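Local structure of acyl-CoA synthetase (AMP-forming)/AMP-acid ligase II-like protein (4GS5) at residues A[79-84]-A[102-107]; A[111-116]-A[134-139]; A[151-156]-A[171-176]. The protein probably activates medium-chain fatty acids or similar carboxylic acids with ATP for transfer to coenzyme A. One frame throughout, in Å; residues are numbered along the deposited sequence.

Contact 1: A[79-84]-A[102-107]; sequences TRALVC and LDWELT
T79 and A81 lie against the indole of W104 where strands 80-83 and 105-107 run side by side, their axes approaching to 4.8 Å. With helix 90-102 between them in the chain, the two strands form a beta-alpha-beta unit of the AMP-binding domain. The parallel pairing is defined by three bridges, R80 with E105, A81 with L106 and L82 with T107. A81 is gripped twice, its N donating to E105 O (2.9 Å, nearly straight) and its O accepting from T107 N; V83 N continues the pattern to T107 O. One residue ahead of strand 80-83, T79 O accepts from E105 N, a more bent bond of 139°.

W104 can be followed outward. Its CB sits 3.3 Å from T79 O. Chi1 of -66° sets CG beside the backbone N and lays the indole alongside the T79 side chain. CG and CD1 then pass T79 CB, which stands over the five-membered ring 3.5 Å from the centroid and 23° off the normal, a CH-pi contact. NE1 also runs by T79 CB, but its N-H is spent on L75 O. CD2 and CE2, the fusion atoms, meet T79 CG2, offset toward the rim on that face. Farther along the six-membered ring, CE3 touches A81 CB at 3.4 Å and CZ3 lies next to the same methyl. M95 of helix 90-102 and F126 add to the packing round the indole, and T79 OG1 turns to G76 O.

On the face carrying R80, L82 and T107, the R80 guanidinium leads away to a salt bridge with D125, leaving E105 OE2 against R80 CG at 3.4 Å.

Contact 2: A[111-116]-A[134-139]; sequences PTANPL and LQSILE
N114 and I137 mark the closest backbone approach, 5.6 Å between their CA atoms, where the irregular segment 111-116 passes the side of helix 131-139 without any hydrogen bond between the two segments. The join therefore rests on side-chain packing, with 256 Å² buried over both sides. I137 contributes the largest share, 81 Å². Its chi1 of -72° turns CG1 beside the backbone N, and the extended arm reaches the loop: CG1 lies 3.4 Å from N114 OD1, while CD1 meets P115 CG at 3.7 Å and L116 CG at 3.9 Å. The proline is met at about a right angle and the leucine more obliquely. M129 of strand 126-129 packs on both I137 and P115.

On the preceding residue, S136 CB stands 3.2 Å from A113 O. The serine hydroxyl is bonded within its own helix to M132 O, and the nearby A113 O has too poor an angle to count as a second partner.

The N114 amide crosses I137 at about a right angle and works in two directions. OD1 accepts L116 N at 3.0 Å, in the carbonyl plane, and ND2 is bonded to T143 OG1 beyond the helix. With an alanine here, L116 N would probably lose this acceptor and T143 OG1 its amide partner, leaving a gap beside I137 CG1. Since the acceptor and the donor lie two residues apart, the loop geometry is that of an Asx turn, set between strands 105-109 and 126-129 and packed on the helix that follows.

Contact 3: A[151-156]-A[171-176]; sequences GKVLLG and LAMPVY
The beta-alpha-beta unit of strand 153-155, helix 162-169 and strand 175-180 brings V153 beside V175, and the pair lies parallel with CA atoms 4.7 Å apart. V153 is bonded through both its backbone N and its O, N donating to P174 O at 3.0 Å and O accepting from Y176 N at 2.9 Å. L155 N then bonds Y176 O at 2.8 Å, tilted 27° from the carbonyl plane. V175 CA-H also points at V153 O.

These strands belong to the parallel part of the AMP-binding domain's sheet, and strand 126-129 flanks 153-155 on its other side, bonding to K152 and L154. On the face with V153 and V175, the selenomethionine M173 lies across V153: CE is 3.8 Å from V153 CG2, while CG passes 3.2 Å from G151 O. L155 CD1 meets V175 CG1, and I168 of helix 162-169 packs on both residues.

The other face holds L154 and Y176. Chi1 of -59° places the tyrosine ring beside its backbone N, with V153 O at the ring edge; L154 CD1 touches Y176 CB from about a right angle. Bent at chi3, K152 brings CD near Y176 CE2. A water bridges K152 NZ and Y176 OH, accepting from NZ at 2.8 Å and lying 2.9 Å from OH, and the ammonium also donates to L73 O.

The contacts follow one another along the chain, each closing before the next opens, within the AMP-binding domain. Contacts 1 and 3 pair parallel strands of the same sheet and have centres about 15 Å apart, with no touch between them; strand 126-129 lies between 80-83 and 153-155 and joins them. Contact 2 sits off this sheet, its centre about 18 Å from that of contact 1 and about 14 Å from that of contact 3. It touches both: C84 CB meets P115 CB at 3.6 Å, and L134 CD2 meets L155 CD1 at 4.2 Å. Its loop thus packs on the 79-84 segment and its helix on contact 3, and P115, L134 and I137 all touch M129 of strand 126-129.

Contact 1: A[79-84]-A[102-107]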
ATOM      1  N   THR A  79      17.809 -20.542   3.968  1.00 28.21           N
ATOM      2  CA  THR A  79      16.377 -20.210   3.927  1.00 30.68           C
ATOM      3  C   THR A  79      15.693 -20.907   2.746  1.00 31.86           C
ATOM      4  O   THR A  79      16.108 -20.741   1.593  1.00 33.80           O
ATOM      5  CB  THR A  79      16.147 -18.691   3.796  1.00 28.12           C
ATOM      6  OG1 THR A  79      16.553 -18.038   5.005  1.00 26.57           O
ATOM      7  CG2 THR A  79      14.681 -18.377   3.570  1.00 30.00           C
ATOM      8  N   ARG A  80      14.654 -21.687   3.028  1.00 27.11           N
ATOM      9  CA  ARG A  80      13.891 -22.342   1.970  1.00 31.06           C
ATOM     10  C   ARG A  80      12.747 -21.436   1.543  1.00 30.77           C
ATOM     11  O   ARG A  80      11.775 -21.280   2.274  1.00 30.94           O
ATOM     12  CB  ARG A  80      13.348 -23.683   2.460  1.00 31.95           C
ATOM     13  CG  ARG A  80      14.429 -24.713   2.763  1.00 41.14           C
ATOM     14  CD  ARG A  80      13.857 -25.867   3.572  1.00 46.62           C
ATOM     15  NE  ARG A  80      13.277 -25.373   4.821  1.00 49.01           N
ATOM     16  CZ  ARG A  80      12.564 -26.113   5.665  1.00 51.48           C
ATOM     17  NH1 ARG A  80      12.330 -27.389   5.395  1.00 51.76           N
ATOM     18  NH2 ARG A  80      12.074 -25.571   6.774  1.00 52.87           N
ATOM     19  N   ALA A  81      12.877 -20.824   0.369  1.00 25.48           N
ATOM     20  CA  ALA A  81      11.938 -19.807  -0.053  1.00 27.54           C
ATOM     21  C   ALA A  81      11.102 -20.314  -1.221  1.00 31.33           C
ATOM     22  O   ALA A  81      11.632 -20.922  -2.161  1.00 35.25           O
ATOM     23  CB  ALA A  81      12.683 -18.543  -0.439  1.00 28.44           C
ATOM     24  N   LEU A  82       9.796 -20.073  -1.157  1.00 30.72           N
ATOM     25  CA  LEU A  82       8.904 -20.409  -2.265  1.00 31.83           C
ATOM     26  C   LEU A  82       8.660 -19.160  -3.117  1.00 32.34           C
ATOM     27  O   LEU A  82       8.253 -18.118  -2.605  1.00 28.05           O
ATOM     28  CB  LEU A  82       7.569 -20.953  -1.738  1.00 30.06           C
ATOM     29  CG  LEU A  82       6.445 -21.166  -2.768  1.00 34.50           C
ATOM     30  CD1 LEU A  82       6.730 -22.384  -3.639  1.00 37.10           C
ATOM     31  CD2 LEU A  82       5.129 -21.350  -2.054  1.00 39.27           C
ATOM     32  N   VAL A  83       8.932 -19.261  -4.413  1.00 30.51           N
ATOM     33  CA  VAL A  83       8.733 -18.142  -5.326  1.00 31.84           C
ATOM     34  C   VAL A  83       7.451 -18.359  -6.132  1.00 35.92           C
ATOM     35  O   VAL A  83       7.453 -19.130  -7.091  1.00 39.06           O
ATOM     36  CB  VAL A  83       9.927 -18.024  -6.310  1.00 34.18           C
ATOM     37  CG1 VAL A  83       9.753 -16.813  -7.235  1.00 35.15           C
ATOM     38  CG2 VAL A  83      11.239 -17.945  -5.538  1.00 36.90           C
ATOM     39  N   CYS A  84       6.369 -17.690  -5.737  1.00 34.53           N
ATOM     40  CA  CYS A  84       5.055 -17.878  -6.361  1.00 35.61           C
ATOM     41  C   CYS A  84       4.507 -16.573  -6.912  1.00 36.29           C
ATOM     42  O   CYS A  84       3.329 -16.482  -7.252  1.00 35.54           O
ATOM     43  CB  CYS A  84       4.053 -18.464  -5.362  1.00 36.23           C
ATOM     44  SG  CYS A  84       3.865 -17.473  -3.823  1.00 35.38           S
ATOM     45  N   LEU A 102      21.394 -13.761  -0.598  1.00 32.40           N
ATOM     46  CA  LEU A 102      21.271 -14.245   0.780  1.00 36.59           C
ATOM     47  C   LEU A 102      21.489 -15.758   0.880  1.00 38.83           C
ATOM     48  O   LEU A 102      21.388 -16.334   1.959  1.00 37.40           O
ATOM     49  CB  LEU A 102      19.894 -13.856   1.346  1.00 28.71           C
ATOM     50  CG  LEU A 102      19.599 -12.344   1.344  1.00 29.91           C
ATOM     51  CD1 LEU A 102      18.168 -12.000   1.793  1.00 23.52           C
ATOM     52  CD2 LEU A 102      20.604 -11.595   2.204  1.00 37.88           C
ATOM     53  N   ASP A 103      21.789 -16.391  -0.255  1.00 39.40           N
ATOM     54  CA  ASP A 103      22.042 -17.838  -0.318  1.00 43.08           C
ATOM     55  C   ASP A 103      20.815 -18.643   0.117  1.00 37.30           C
ATOM     56  O   ASP A 103      20.884 -19.465   1.038  1.00 31.48           O
ATOM     57  CB  ASP A 103      23.242 -18.243   0.550  1.00 47.38           C
ATOM     58  CG  ASP A 103      24.544 -17.617   0.095  1.00 56.54           C
ATOM     59  OD1 ASP A 103      24.674 -17.271  -1.100  1.00 56.66           O
ATOM     60  OD2 ASP A 103      25.451 -17.489   0.947  1.00 63.70           O
ATOM     61  N   TRP A 104      19.684 -18.404  -0.530  1.00 32.08           N
ATOM     62  CA  TRP A 104      18.505 -19.192  -0.217  1.00 35.48           C
ATOM     63  C   TRP A 104      18.413 -20.360  -1.176  1.00 35.94           C
ATOM     64  O   TRP A 104      18.975 -20.315  -2.262  1.00 39.00           O
ATOM     65  CB  TRP A 104      17.239 -18.363  -0.380  1.00 31.14           C
ATOM     66  CG  TRP A 104      17.068 -17.221   0.573  1.00 32.95           C
ATOM     67  CD1 TRP A 104      17.844 -16.906   1.656  1.00 35.80           C
ATOM     68  CD2 TRP A 104      16.045 -16.223   0.502  1.00 29.90           C
ATOM     69  NE1 TRP A 104      17.347 -15.770   2.272  1.00 34.85           N
ATOM     70  CE2 TRP A 104      16.246 -15.333   1.579  1.00 32.46           C
ATOM     71  CE3 TRP A 104      14.970 -16.004  -0.368  1.00 27.58           C
ATOM     72  CZ2 TRP A 104      15.409 -14.236   1.811  1.00 30.52           C
ATOM     73  CZ3 TRP A 104      14.129 -14.905  -0.134  1.00 25.89           C
ATOM     74  CH2 TRP A 104      14.366 -14.036   0.943  1.00 30.37           C
ATOM     75  N   GLU A 105      17.685 -21.397  -0.779  1.00 34.97           N
ATOM     76  CA  GLU A 105      17.207 -22.384  -1.731  1.00 37.12           C
ATOM     77  C   GLU A 105      15.895 -21.851  -2.309  1.00 37.24           C
ATOM     78  O   GLU A 105      14.951 -21.594  -1.564  1.00 37.80           O
ATOM     79  CB  GLU A 105      16.951 -23.709  -1.025  1.00 47.14           C
ATOM     80  CG  GLU A 105      16.445 -24.811  -1.939  1.00 57.54           C
ATOM     81  CD  GLU A 105      16.001 -26.045  -1.174  1.00 69.90           C
ATOM     82  OE1 GLU A 105      15.545 -27.011  -1.824  1.00 78.32           O
ATOM     83  OE2 GLU A 105      16.108 -26.056   0.072  1.00 72.42           O
ATOM     84  N   LEU A 106      15.831 -21.675  -3.625  1.00 36.70           N
ATOM     85  CA  LEU A 106      14.623 -21.146  -4.252  1.00 36.30           C
ATOM     86  C   LEU A 106      13.794 -22.254  -4.886  1.00 38.22           C
ATOM     87  O   LEU A 106      14.300 -23.040  -5.701  1.00 45.49           O
ATOM     88  CB  LEU A 106      14.961 -20.083  -5.306  1.00 37.82           C
ATOM     89  CG  LEU A 106      15.759 -18.872  -4.829  1.00 43.02           C
ATOM     90  CD1 LEU A 106      16.234 -18.039  -5.998  1.00 44.57           C
ATOM     91  CD2 LEU A 106      14.905 -18.035  -3.892  1.00 42.56           C
ATOM     92  N   THR A 107      12.522 -22.318  -4.509  1.00 35.93           N
ATOM     93  CA  THR A 107      11.568 -23.186  -5.185  1.00 40.87           C
ATOM     94  C   THR A 107      10.629 -22.330  -6.024  1.00 42.74           C
ATOM     95  O   THR A 107       9.776 -21.621  -5.499  1.00 36.87           O
ATOM     96  CB  THR A 107      10.741 -24.009  -4.191  1.00 40.52           C
ATOM     97  OG1 THR A 107      11.604 -24.882  -3.463  1.00 42.31           O
ATOM     98  CG2 THR A 107       9.678 -24.833  -4.922  1.00 36.71           C
TER

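Contact 2: A[111-116]-A[134-139]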
ATOM      1  N   PRO A 111       3.011 -18.901 -11.243  1.00 53.23           N
ATOM      2  CA  PRO A 111       2.186 -18.070 -10.374  1.00 46.06           C
ATOM      3  C   PRO A 111       0.720 -18.434 -10.583  1.00 46.66           C
ATOM      4  O   PRO A 111       0.239 -18.430 -11.721  1.00 51.24           O
ATOM      5  CB  PRO A 111       2.484 -16.657 -10.871  1.00 49.54           C
ATOM      6  CG  PRO A 111       2.784 -16.834 -12.327  1.00 55.39           C
ATOM      7  CD  PRO A 111       3.418 -18.200 -12.474  1.00 56.92           C
ATOM      8  N   THR A 112       0.042 -18.785  -9.498  1.00 37.10           N
ATOM      9  CA  THR A 112      -1.375 -19.118  -9.516  1.00 44.01           C
ATOM     10  C   THR A 112      -1.979 -18.591  -8.221  1.00 40.78           C
ATOM     11  O   THR A 112      -1.259 -18.074  -7.363  1.00 40.06           O
ATOM     12  CB  THR A 112      -1.620 -20.631  -9.553  1.00 48.26           C
ATOM     13  OG1 THR A 112      -1.028 -21.228  -8.392  1.00 48.82           O
ATOM     14  CG2 THR A 112      -1.016 -21.238 -10.782  1.00 51.59           C
ATOM     15  N   ALA A 113      -3.295 -18.737  -8.077  1.00 39.09           N
ATOM     16  CA  ALA A 113      -4.010 -18.214  -6.913  1.00 39.50           C
ATOM     17  C   ALA A 113      -3.656 -18.990  -5.652  1.00 41.42           C
ATOM     18  O   ALA A 113      -3.680 -18.449  -4.541  1.00 43.21           O
ATOM     19  CB  ALA A 113      -5.512 -18.258  -7.147  1.00 34.43           C
ATOM     20  N   ASN A 114      -3.335 -20.265  -5.828  1.00 38.37           N
ATOM     21  CA  ASN A 114      -2.987 -21.112  -4.696  1.00 39.43           C
ATOM     22  C   ASN A 114      -1.633 -21.771  -4.893  1.00 37.31           C
ATOM     23  O   ASN A 114      -1.540 -22.829  -5.517  1.00 36.18           O
ATOM     24  CB  ASN A 114      -4.061 -22.174  -4.453  1.00 43.92           C
ATOM     25  CG  ASN A 114      -3.881 -22.889  -3.118  1.00 44.09           C
ATOM     26  OD1 ASN A 114      -2.750 -23.105  -2.657  1.00 37.51           O
ATOM     27  ND2 ASN A 114      -5.000 -23.250  -2.487  1.00 42.99           N
ATOM     28  N   PRO A 115      -0.581 -21.138  -4.362  1.00 37.60           N
ATOM     29  CA  PRO A 115       0.801 -21.609  -4.499  1.00 40.32           C
ATOM     30  C   PRO A 115       1.071 -22.976  -3.861  1.00 44.53           C
ATOM     31  O   PRO A 115       2.065 -23.605  -4.216  1.00 50.39           O
ATOM     32  CB  PRO A 115       1.616 -20.525  -3.787  1.00 40.07           C
ATOM     33  CG  PRO A 115       0.635 -19.770  -2.968  1.00 41.24           C
ATOM     34  CD  PRO A 115      -0.658 -19.835  -3.682  1.00 33.85           C
ATOM     35  N   LEU A 116       0.222 -23.419  -2.937  1.00 39.40           N
ATOM     36  CA  LEU A 116       0.429 -24.706  -2.278  1.00 40.82           C
ATOM     37  C   LEU A 116      -0.344 -25.825  -2.956  1.00 45.10           C
ATOM     38  O   LEU A 116      -0.113 -27.005  -2.688  1.00 46.04           O
ATOM     39  CB  LEU A 116       0.020 -24.636  -0.805  1.00 39.92           C
ATOM     40  CG  LEU A 116       0.939 -23.880   0.153  1.00 39.71           C
ATOM     41  CD1 LEU A 116       0.495 -24.148   1.589  1.00 38.89           C
ATOM     42  CD2 LEU A 116       2.394 -24.287  -0.044  1.00 38.81           C
ATOM     43  N   LEU A 134      -2.926 -15.858  -0.126  1.00 23.54           N
ATOM     44  CA  LEU A 134      -3.013 -16.431   1.210  1.00 26.63           C
ATOM     45  C   LEU A 134      -4.458 -16.800   1.519  1.00 26.40           C
ATOM     46  O   LEU A 134      -4.741 -17.814   2.149  1.00 30.39           O
ATOM     47  CB  LEU A 134      -2.490 -15.457   2.264  1.00 29.03           C
ATOM     48  CG  LEU A 134      -2.564 -15.931   3.713  1.00 31.47           C
ATOM     49  CD1 LEU A 134      -1.795 -17.239   3.867  1.00 30.50           C
ATOM     50  CD2 LEU A 134      -2.003 -14.845   4.638  1.00 28.62           C
ATOM     51  N   GLN A 135      -5.390 -15.973   1.078  1.00 26.06           N
ATOM     52  CA  GLN A 135      -6.799 -16.250   1.326  0.59 28.54           C
ATOM     53  C   GLN A 135      -7.213 -17.534   0.613  1.00 30.14           C
ATOM     54  O   GLN A 135      -8.037 -18.292   1.119  1.00 30.24           O
ATOM     55  CB  GLN A 135      -7.674 -15.079   0.874  0.59 29.90           C
ATOM     56  CG  GLN A 135      -9.064 -15.039   1.534  0.59 34.31           C
ATOM     57  CD  GLN A 135     -10.111 -15.833   0.778  0.59 39.33           C
ATOM     58  OE1 GLN A 135      -9.893 -16.250  -0.359  0.59 36.30           O
ATOM     59  NE2 GLN A 135     -11.271 -16.030   1.403  0.59 46.34           N
ATOM     60  N   SER A 136      -6.641 -17.765  -0.575  1.00 33.84           N
ATOM     61  CA  SER A 136      -6.969 -18.949  -1.379  1.00 36.88           C
ATOM     62  C   SER A 136      -6.495 -20.209  -0.678  1.00 37.14           C
ATOM     63  O   SER A 136      -7.208 -21.202  -0.618  1.00 40.29           O
ATOM     64  CB  SER A 136      -6.309 -18.890  -2.763  1.00 44.04           C
ATOM     65  OG  SER A 136      -7.020 -18.046  -3.648  1.00 51.61           O
ATOM     66  N   ILE A 137      -5.267 -20.167  -0.180  1.00 34.80           N
ATOM     67  CA  ILE A 137      -4.721 -21.272   0.590  1.00 32.36           C
ATOM     68  C   ILE A 137      -5.616 -21.589   1.787  1.00 31.22           C
ATOM     69  O   ILE A 137      -5.894 -22.747   2.069  1.00 34.76           O
ATOM     70  CB  ILE A 137      -3.313 -20.948   1.100  1.00 32.03           C
ATOM     71  CG1 ILE A 137      -2.314 -20.964  -0.058  1.00 32.29           C
ATOM     72  CG2 ILE A 137      -2.913 -21.926   2.205  1.00 34.79           C
ATOM     73  CD1 ILE A 137      -0.948 -20.414   0.317  1.00 34.77           C
ATOM     74  N   LEU A 138      -6.068 -20.549   2.478  1.00 29.85           N
ATOM     75  CA  LEU A 138      -6.913 -20.708   3.663  1.00 34.59           C
ATOM     76  C   LEU A 138      -8.328 -21.215   3.368  1.00 40.85           C
ATOM     77  O   LEU A 138      -8.963 -21.822   4.233  1.00 45.64           O
ATOM     78  CB  LEU A 138      -6.994 -19.385   4.427  1.00 34.77           C
ATOM     79  CG  LEU A 138      -5.679 -18.960   5.074  1.00 33.91           C
ATOM     80  CD1 LEU A 138      -5.711 -17.479   5.443  1.00 29.66           C
ATOM     81  CD2 LEU A 138      -5.408 -19.840   6.296  1.00 35.59           C
ATOM     82  N   GLU A 139      -8.824 -20.964   2.158  1.00 39.77           N
ATOM     83  CA  GLU A 139     -10.192 -21.347   1.806  1.00 49.45           C
ATOM     84  C   GLU A 139     -10.286 -22.758   1.243  1.00 49.41           C
ATOM     85  O   GLU A 139     -11.322 -23.433   1.360  1.00 49.87           O
ATOM     86  CB  GLU A 139     -10.776 -20.359   0.798  1.00 57.66           C
ATOM     87  CG  GLU A 139     -11.198 -19.050   1.424  1.00 68.90           C
ATOM     88  CD  GLU A 139     -12.493 -19.173   2.207  1.00 77.90           C
ATOM     89  OE1 GLU A 139     -13.517 -19.564   1.596  1.00 79.84           O
ATOM     90  OE2 GLU A 139     -12.479 -18.883   3.429  1.00 79.28           O
TER

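Contact 3: A[151-156]-A[171-176]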
ATOM      1  N   GLY A 151       5.965 -21.158   6.675  1.00 27.88           N
ATOM      2  CA  GLY A 151       7.002 -20.653   7.579  1.00 29.28           C
ATOM      3  C   GLY A 151       6.770 -19.220   8.051  1.00 31.39           C
ATOM      4  O   GLY A 151       6.433 -18.959   9.218  1.00 26.86           O
ATOM      5  N   LYS A 152       6.969 -18.269   7.148  1.00 26.59           N
ATOM      6  CA  LYS A 152       6.709 -16.868   7.472  1.00 25.24           C
ATOM      7  C   LYS A 152       6.343 -16.137   6.186  1.00 25.29           C
ATOM      8  O   LYS A 152       6.966 -16.365   5.147  1.00 23.38           O
ATOM      9  CB  LYS A 152       7.892 -16.256   8.246  1.00 32.20           C
ATOM     10  CG  LYS A 152       8.639 -15.126   7.616  1.00 35.66           C
ATOM     11  CD  LYS A 152       9.529 -14.355   8.642  1.00 22.18           C
ATOM     12  CE  LYS A 152      10.098 -15.223   9.738  1.00 26.12           C
ATOM     13  NZ  LYS A 152      11.200 -14.486  10.462  1.00 31.32           N
ATOM     14  N   VAL A 153       5.293 -15.323   6.239  1.00 24.44           N
ATOM     15  CA  VAL A 153       4.699 -14.779   5.019  1.00 24.18           C
ATOM     16  C   VAL A 153       4.849 -13.264   4.921  1.00 29.74           C
ATOM     17  O   VAL A 153       4.513 -12.523   5.866  1.00 26.57           O
ATOM     18  CB  VAL A 153       3.197 -15.110   4.958  1.00 26.43           C
ATOM     19  CG1 VAL A 153       2.566 -14.489   3.718  1.00 23.71           C
ATOM     20  CG2 VAL A 153       2.976 -16.612   4.977  1.00 23.91           C
ATOM     21  N   LEU A 154       5.376 -12.802   3.795  1.00 26.21           N
ATOM     22  CA  LEU A 154       5.362 -11.380   3.488  1.00 21.73           C
ATOM     23  C   LEU A 154       4.310 -11.105   2.411  1.00 26.04           C
ATOM     24  O   LEU A 154       4.379 -11.657   1.302  1.00 23.58           O
ATOM     25  CB  LEU A 154       6.740 -10.919   3.025  1.00 22.72           C
ATOM     26  CG  LEU A 154       6.789  -9.450   2.613  1.00 26.41           C
ATOM     27  CD1 LEU A 154       6.534  -8.557   3.798  1.00 20.73           C
ATOM     28  CD2 LEU A 154       8.115  -9.117   1.974  1.00 32.16           C
ATOM     29  N   LEU A 155       3.319 -10.279   2.751  1.00 22.08           N
ATOM     30  CA  LEU A 155       2.279  -9.919   1.806  1.00 22.40           C
ATOM     31  C   LEU A 155       2.585  -8.604   1.103  1.00 27.08           C
ATOM     32  O   LEU A 155       3.031  -7.660   1.740  1.00 22.07           O
ATOM     33  CB  LEU A 155       0.922  -9.818   2.527  1.00 22.97           C
ATOM     34  CG  LEU A 155       0.384 -11.116   3.148  1.00 23.33           C
ATOM     35  CD1 LEU A 155      -0.929 -10.881   3.885  1.00 21.53           C
ATOM     36  CD2 LEU A 155       0.203 -12.186   2.061  1.00 24.24           C
ATOM     37  N   GLY A 156       2.349  -8.558  -0.212  1.00 29.17           N
ATOM     38  CA  GLY A 156       2.394  -7.320  -0.980  1.00 31.83           C
ATOM     39  C   GLY A 156       0.979  -6.806  -1.262  1.00 31.56           C
ATOM     40  O   GLY A 156       0.081  -7.024  -0.442  1.00 36.00           O
ATOM     41  N   LEU A 171      -3.422 -17.173  13.021  1.00 29.52           N
ATOM     42  CA  LEU A 171      -2.374 -18.075  12.552  1.00 29.10           C
ATOM     43  C   LEU A 171      -1.164 -18.034  13.478  1.00 28.26           C
ATOM     44  O   LEU A 171      -0.661 -16.970  13.789  1.00 29.84           O
ATOM     45  CB  LEU A 171      -1.937 -17.713  11.130  1.00 30.66           C
ATOM     46  CG  LEU A 171      -2.976 -17.823  10.015  1.00 31.53           C
ATOM     47  CD1 LEU A 171      -2.383 -17.339   8.676  1.00 28.93           C
ATOM     48  CD2 LEU A 171      -3.462 -19.255   9.906  1.00 36.19           C
ATOM     49  N   ALA A 172      -0.703 -19.206  13.903  1.00 29.99           N
ATOM     50  CA  ALA A 172       0.529 -19.333  14.667  1.00 32.89           C
ATOM     51  C   ALA A 172       1.746 -19.275  13.750  1.00 34.38           C
ATOM     52  O   ALA A 172       2.558 -20.213  13.710  1.00 38.66           O
ATOM     53  CB  ALA A 172       0.516 -20.647  15.466  1.00 35.76           C
HETATM   54  N   MSE A 173       1.863 -18.169  13.020  1.00 29.30           N
HETATM   55  CA  MSE A 173       2.906 -17.985  12.013  1.00 27.49           C
HETATM   56  C   MSE A 173       3.080 -16.502  11.726  1.00 24.68           C
HETATM   57  O   MSE A 173       2.095 -15.810  11.491  1.00 28.37           O
HETATM   58  CB  MSE A 173       2.503 -18.685  10.710  1.00 24.19           C
HETATM   59  CG  MSE A 173       3.355 -18.262   9.539  1.00 25.57           C
HETATM   60 SE   MSE A 173       3.038 -19.282   7.912  0.56 33.14          SE
HETATM   61  CE  MSE A 173       1.202 -18.700   7.595  1.00 27.32           C
ATOM     62  N   PRO A 174       4.332 -16.012  11.703  1.00 27.13           N
ATOM     63  CA  PRO A 174       4.576 -14.586  11.460  1.00 27.35           C
ATOM     64  C   PRO A 174       4.118 -14.148  10.076  1.00 27.57           C
ATOM     65  O   PRO A 174       4.585 -14.712   9.092  1.00 26.49           O
ATOM     66  CB  PRO A 174       6.109 -14.453  11.563  1.00 28.60           C
ATOM     67  CG  PRO A 174       6.589 -15.697  12.169  1.00 29.77           C
ATOM     68  CD  PRO A 174       5.582 -16.766  11.908  1.00 26.70           C
ATOM     69  N   VAL A 175       3.229 -13.152  10.013  1.00 21.79           N
ATOM     70  CA  VAL A 175       2.772 -12.587   8.752  1.00 22.44           C
ATOM     71  C   VAL A 175       2.962 -11.062   8.769  1.00 26.64           C
ATOM     72  O   VAL A 175       2.605 -10.387   9.753  1.00 22.70           O
ATOM     73  CB  VAL A 175       1.280 -12.913   8.511  1.00 20.94           C
ATOM     74  CG1 VAL A 175       0.822 -12.341   7.205  1.00 22.07           C
ATOM     75  CG2 VAL A 175       1.051 -14.437   8.522  1.00 19.74           C
ATOM     76  N   TYR A 176       3.536 -10.532   7.690  1.00 22.00           N
ATOM     77  CA  TYR A 176       3.852  -9.116   7.580  1.00 24.48           C
ATOM     78  C   TYR A 176       3.263  -8.601   6.294  1.00 22.28           C
ATOM     79  O   TYR A 176       2.955  -9.396   5.406  1.00 24.26           O
ATOM     80  CB  TYR A 176       5.369  -8.902   7.533  1.00 21.04           C
ATOM     81  CG  TYR A 176       6.081  -9.423   8.743  1.00 24.20           C
ATOM     82  CD1 TYR A 176       6.279  -8.616   9.863  1.00 24.48           C
ATOM     83  CD2 TYR A 176       6.562 -10.725   8.774  1.00 24.37           C
ATOM     84  CE1 TYR A 176       6.938  -9.100  10.982  1.00 30.09           C
ATOM     85  CE2 TYR A 176       7.216 -11.212   9.877  1.00 29.84           C
ATOM     86  CZ  TYR A 176       7.407 -10.403  10.974  1.00 32.27           C
ATOM     87  OH  TYR A 176       8.062 -10.909  12.069  1.00 35.56           O
TER
HETATM   88  O   HOH W   1      10.662 -11.925  11.399  1.00 32.71           O